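Local atomic coordinates of aminoglycoside 6-adenylyltransferase (Bacillus subtilis, PDB entry 2PBE), a protein that transfers the nucleoside monophosphate of ATP or GTP to the 6-hydroxyl of streptomycin, giving the bacterium resistance to that antibiotic. Residues Arg148-Asn159 against Val259-Tyr270. Residues are numbered along the deposited sequence; the frame is centred on the assembly and turned at random.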
loop_
_atom_site.group_PDB
_atom_site.type_symbol
_atom_site.label_atom_id
_atom_site.label_comp_id
_atom_site.label_asym_id
_atom_site.label_seq_id
_atom_site.Cartn_x
_atom_site.Cartn_y
_atom_site.Cartn_z
ATOM N N ARG A 148 -10.433 5.713 1.882
ATOM C CA ARG A 148 -11.718 5.400 2.526
ATOM C C ARG A 148 -12.745 4.917 1.496
ATOM O O ARG A 148 -13.080 5.634 0.540
ATOM C CB ARG A 148 -12.281 6.611 3.300
ATOM C CG ARG A 148 -13.337 6.227 4.372
ATOM C CD ARG A 148 -14.397 7.318 4.542
ATOM N NE ARG A 148 -14.972 7.604 3.229
ATOM C CZ ARG A 148 -16.211 8.043 2.983
ATOM N NH1 ARG A 148 -17.054 8.272 3.982
ATOM N NH2 ARG A 148 -16.619 8.218 1.728
ATOM N N PRO A 149 -13.273 3.706 1.685
ATOM C CA PRO A 149 -14.245 3.228 0.710
ATOM C C PRO A 149 -15.586 3.901 0.850
ATOM O O PRO A 149 -15.927 4.397 1.929
ATOM C CB PRO A 149 -14.331 1.737 1.015
ATOM C CG PRO A 149 -14.145 1.700 2.494
ATOM C CD PRO A 149 -13.003 2.679 2.710
ATOM N N THR A 150 -16.321 3.946 -0.254
ATOM C CA THR A 150 -17.660 4.493 -0.243
ATOM C C THR A 150 -18.475 3.241 0.068
ATOM O O THR A 150 -17.940 2.122 -0.012
ATOM C CB THR A 150 -18.053 5.037 -1.620
ATOM O OG1 THR A 150 -18.013 3.982 -2.583
ATOM C CG2 THR A 150 -17.089 6.116 -2.045
ATOM N N ALA A 151 -19.743 3.410 0.432
ATOM C CA ALA A 151 -20.595 2.268 0.762
ATOM C C ALA A 151 -20.578 1.239 -0.367
ATOM O O ALA A 151 -20.514 0.017 -0.138
ATOM C CB ALA A 151 -22.014 2.741 1.015
ATOM N N ARG A 152 -20.598 1.750 -1.590
ATOM C CA ARG A 152 -20.594 0.911 -2.771
ATOM C C ARG A 152 -19.265 0.187 -2.987
ATOM O O ARG A 152 -19.245 -1.012 -3.256
ATOM C CB ARG A 152 -20.928 1.761 -3.986
ATOM C CG ARG A 152 -21.003 0.997 -5.264
ATOM C CD ARG A 152 -21.565 1.875 -6.342
ATOM N NE ARG A 152 -21.685 1.117 -7.579
ATOM C CZ ARG A 152 -22.080 1.631 -8.733
ATOM N NH1 ARG A 152 -22.403 2.917 -8.822
ATOM N NH2 ARG A 152 -22.134 0.855 -9.809
ATOM N N GLU A 153 -18.156 0.909 -2.875
ATOM C CA GLU A 153 -16.868 0.283 -3.061
ATOM C C GLU A 153 -16.722 -0.809 -2.022
ATOM O O GLU A 153 -16.202 -1.889 -2.307
ATOM C CB GLU A 153 -15.746 1.304 -2.911
ATOM C CG GLU A 153 -15.584 2.203 -4.106
ATOM C CD GLU A 153 -14.639 3.356 -3.854
ATOM O OE1 GLU A 153 -14.153 3.951 -4.836
ATOM O OE2 GLU A 153 -14.394 3.681 -2.680
ATOM N N PHE A 154 -17.205 -0.526 -0.816
ATOM C CA PHE A 154 -17.122 -1.486 0.275
ATOM C C PHE A 154 -17.851 -2.767 -0.120
ATOM O O PHE A 154 -17.289 -3.867 -0.061
ATOM C CB PHE A 154 -17.755 -0.900 1.536
ATOM C CG PHE A 154 -17.900 -1.887 2.652
ATOM C CD1 PHE A 154 -16.777 -2.308 3.390
ATOM C CD2 PHE A 154 -19.151 -2.466 2.942
ATOM C CE1 PHE A 154 -16.900 -3.297 4.411
ATOM C CE2 PHE A 154 -19.287 -3.451 3.955
ATOM C CZ PHE A 154 -18.154 -3.866 4.691
ATOM N N ASP A 155 -19.108 -2.607 -0.516
ATOM C CA ASP A 155 -19.929 -3.724 -0.930
ATOM C C ASP A 155 -19.257 -4.471 -2.081
ATOM O O ASP A 155 -19.286 -5.697 -2.133
ATOM C CB ASP A 155 -21.301 -3.218 -1.353
ATOM C CG ASP A 155 -22.217 -4.338 -1.751
ATOM O OD1 ASP A 155 -22.132 -4.790 -2.923
ATOM O OD2 ASP A 155 -23.003 -4.781 -0.887
ATOM N N ASP A 156 -18.626 -3.738 -2.990
ATOM C CA ASP A 156 -17.949 -4.387 -4.096
ATOM C C ASP A 156 -16.834 -5.326 -3.612
ATOM O O ASP A 156 -16.742 -6.463 -4.056
ATOM C CB ASP A 156 -17.362 -3.364 -5.059
ATOM C CG ASP A 156 -18.419 -2.603 -5.843
ATOM O OD1 ASP A 156 -19.547 -3.110 -6.009
ATOM O OD2 ASP A 156 -18.102 -1.495 -6.314
ATOM N N CYS A 157 -16.001 -4.864 -2.690
ATOM C CA CYS A 157 -14.922 -5.716 -2.198
ATOM C C CYS A 157 -15.441 -7.004 -1.579
ATOM O O CYS A 157 -14.835 -8.062 -1.746
ATOM C CB CYS A 157 -14.068 -4.983 -1.172
ATOM S SG CYS A 157 -12.587 -5.911 -0.696
ATOM N N CYS A 158 -16.566 -6.921 -0.876
ATOM C CA CYS A 158 -17.139 -8.100 -0.244
ATOM C C CYS A 158 -17.756 -9.007 -1.306
ATOM O O CYS A 158 -17.641 -10.233 -1.236
ATOM C CB CYS A 158 -18.195 -7.705 0.775
ATOM S SG CYS A 158 -17.549 -6.772 2.172
ATOM N N ASN A 159 -18.398 -8.402 -2.299
ATOM C CA ASN A 159 -19.034 -9.152 -3.365
ATOM C C ASN A 159 -17.990 -9.995 -4.083
ATOM O O ASN A 159 -18.129 -11.206 -4.188
ATOM C CB ASN A 159 -19.709 -8.182 -4.333
ATOM C CG ASN A 159 -20.685 -8.869 -5.268
ATOM O OD1 ASN A 159 -21.904 -8.818 -5.075
ATOM N ND2 ASN A 159 -20.150 -9.520 -6.283
ATOM N N VAL A 259 -14.554 -2.501 9.397
ATOM C CA VAL A 259 -14.697 -1.370 8.486
ATOM C C VAL A 259 -16.147 -0.932 8.347
ATOM O O VAL A 259 -16.456 0.259 8.443
ATOM C CB VAL A 259 -14.124 -1.725 7.083
ATOM C CG1 VAL A 259 -14.522 -0.689 6.060
ATOM C CG2 VAL A 259 -12.603 -1.827 7.151
ATOM N N SER A 260 -17.031 -1.891 8.113
ATOM C CA SER A 260 -18.446 -1.605 7.940
ATOM C C SER A 260 -18.972 -0.900 9.165
ATOM O O SER A 260 -19.792 0.013 9.071
ATOM C CB SER A 260 -19.224 -2.896 7.754
ATOM O OG SER A 260 -19.027 -3.750 8.863
ATOM N N GLU A 261 -18.494 -1.342 10.319
ATOM C CA GLU A 261 -18.929 -0.776 11.575
ATOM C C GLU A 261 -18.446 0.661 11.734
ATOM O O GLU A 261 -19.225 1.540 12.111
ATOM C CB GLU A 261 -18.410 -1.636 12.712
ATOM C CG GLU A 261 -19.004 -1.292 14.054
ATOM C CD GLU A 261 -18.516 -2.233 15.127
ATOM O OE1 GLU A 261 -18.620 -3.470 14.912
ATOM O OE2 GLU A 261 -18.036 -1.735 16.175
ATOM N N GLY A 262 -17.176 0.898 11.431
ATOM C CA GLY A 262 -16.622 2.229 11.564
ATOM C C GLY A 262 -17.175 3.283 10.619
ATOM O O GLY A 262 -17.177 4.470 10.955
ATOM N N LEU A 263 -17.641 2.878 9.445
ATOM C CA LEU A 263 -18.159 3.842 8.481
ATOM C C LEU A 263 -19.673 3.818 8.450
ATOM O O LEU A 263 -20.296 4.621 7.757
ATOM C CB LEU A 263 -17.597 3.568 7.082
ATOM C CG LEU A 263 -16.059 3.487 7.049
ATOM C CD1 LEU A 263 -15.597 2.877 5.750
ATOM C CD2 LEU A 263 -15.435 4.868 7.255
ATOM N N ALA A 264 -20.255 2.904 9.205
ATOM C CA ALA A 264 -21.697 2.781 9.280
ATOM C C ALA A 264 -22.275 2.308 7.936
ATOM O O ALA A 264 -23.299 2.811 7.466
ATOM C CB ALA A 264 -22.331 4.138 9.702
ATOM N N TYR A 265 -21.604 1.347 7.313
ATOM C CA TYR A 265 -22.092 0.800 6.056
ATOM C C TYR A 265 -22.781 -0.514 6.372
ATOM O O TYR A 265 -22.459 -1.148 7.377
ATOM C CB TYR A 265 -20.940 0.550 5.078
ATOM C CG TYR A 265 -20.236 1.800 4.572
ATOM C CD1 TYR A 265 -20.894 3.062 4.536
ATOM C CD2 TYR A 265 -18.902 1.725 4.099
ATOM C CE1 TYR A 265 -20.232 4.214 4.039
ATOM C CE2 TYR A 265 -18.229 2.874 3.595
ATOM C CZ TYR A 265 -18.901 4.110 3.570
ATOM O OH TYR A 265 -18.256 5.228 3.101
ATOM N N LYS A 266 -23.729 -0.924 5.526
ATOM C CA LYS A 266 -24.429 -2.182 5.751
ATOM C C LYS A 266 -23.490 -3.376 5.570
ATOM O O LYS A 266 -22.763 -3.468 4.570
ATOM C CB LYS A 266 -25.613 -2.334 4.788
ATOM C CG LYS A 266 -26.414 -3.630 4.988
ATOM C CD LYS A 266 -27.649 -3.740 4.086
ATOM C CE LYS A 266 -27.288 -4.069 2.638
ATOM N NZ LYS A 266 -28.492 -4.308 1.810
ATOM N N TYR A 267 -23.493 -4.285 6.546
ATOM C CA TYR A 267 -22.678 -5.480 6.437
ATOM C C TYR A 267 -23.427 -6.374 5.441
ATOM O O TYR A 267 -24.608 -6.647 5.614
ATOM C CB TYR A 267 -22.563 -6.179 7.785
ATOM C CG TYR A 267 -21.623 -7.349 7.731
ATOM C CD1 TYR A 267 -20.218 -7.152 7.617
ATOM C CD2 TYR A 267 -22.127 -8.673 7.732
ATOM C CE1 TYR A 267 -19.333 -8.256 7.500
ATOM C CE2 TYR A 267 -21.257 -9.791 7.622
ATOM C CZ TYR A 267 -19.865 -9.578 7.501
ATOM O OH TYR A 267 -19.029 -10.661 7.343
ATOM N N PRO A 268 -22.752 -6.822 4.374
ATOM C CA PRO A 268 -23.431 -7.674 3.397
ATOM C C PRO A 268 -23.853 -9.019 3.940
ATOM O O PRO A 268 -23.488 -9.394 5.045
ATOM C CB PRO A 268 -22.393 -7.824 2.295
ATOM C CG PRO A 268 -21.547 -6.602 2.444
ATOM C CD PRO A 268 -21.392 -6.493 3.924
ATOM N N ASP A 269 -24.610 -9.753 3.131
ATOM C CA ASP A 269 -25.065 -11.076 3.522
ATOM C C ASP A 269 -24.284 -12.142 2.767
ATOM O O ASP A 269 -24.580 -13.344 2.877
ATOM C CB ASP A 269 -26.573 -11.249 3.270
ATOM C CG ASP A 269 -26.969 -11.006 1.821
ATOM O OD1 ASP A 269 -26.325 -11.564 0.912
ATOM O OD2 ASP A 269 -27.943 -10.269 1.572
ATOM N N TYR A 270 -23.284 -11.698 2.010
ATOM C CA TYR A 270 -22.453 -12.609 1.251
ATOM C C TYR A 270 -21.746 -13.584 2.181
ATOM O O TYR A 270 -21.602 -14.757 1.859
ATOM C CB TYR A 270 -21.415 -11.848 0.441
ATOM C CG TYR A 270 -21.967 -10.693 -0.366
ATOM C CD1 TYR A 270 -23.163 -10.824 -1.110
ATOM C CD2 TYR A 270 -21.250 -9.467 -0.451
ATOM C CE1 TYR A 270 -23.640 -9.752 -1.935
ATOM C CE2 TYR A 270 -21.711 -8.390 -1.263
ATOM C CZ TYR A 270 -22.902 -8.540 -2.009
ATOM O OH TYR A 270 -23.349 -7.525 -2.833
HETATM O O HOH W 1 -22.383 -3.239 1.514
#
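The Tyr265 ring is sandwiched between Ala151 and Leu263: Ala151 CA sits over the centre of one face, 3.5 Å from the centroid and 3° off the normal in a CH-pi contact, while Leu263 CB covers the opposite face. Alanine suits the first face because its small side chain lets the ring lie against the helix backbone. At the ring's edge, Tyr265 OH donates to Pro149 O (2.7 Å), in the carbonyl plane on a lone pair; a tyrosine thus offers both a flat face and a polar tip. The Arg148 guanidinium turns one face to this hydroxyl without bonding it.

Phe154 projects from the helix with CG anti to its backbone N (chi1 171°), which carries the ring between Val259 CG1 and Pro268 CD, its CZ meeting Ser260 CB. Lys266 O lies at its edge, and Cys158 SG over one face.

Tyr270 has Asp155 OD1 and Cys158 CB at its edge, in the ring plane. Its hydroxyl lies 3.0 Å from both Asp155 OD1 and Asn159 OD1, two oxygens within reach of one proton; tyrosine suits the place by pairing that hydroxyl with a ring that packs on Cys158 CB.

The contact joins the start of helix 151-173 to the end of helix 238-263 and the loop leading to helix 270-283. Thr150 and Glu153 form a capping box that starts the first helix; a Schellman motif, with Ala264 at positive phi, closes the second. Pro268 CG fits against Cys158 CB (3.9 Å); Phe252 and Met195 also touch the Cys158 side chain. Asp155 OD2 accepts from a water that also donates to Lys266 O.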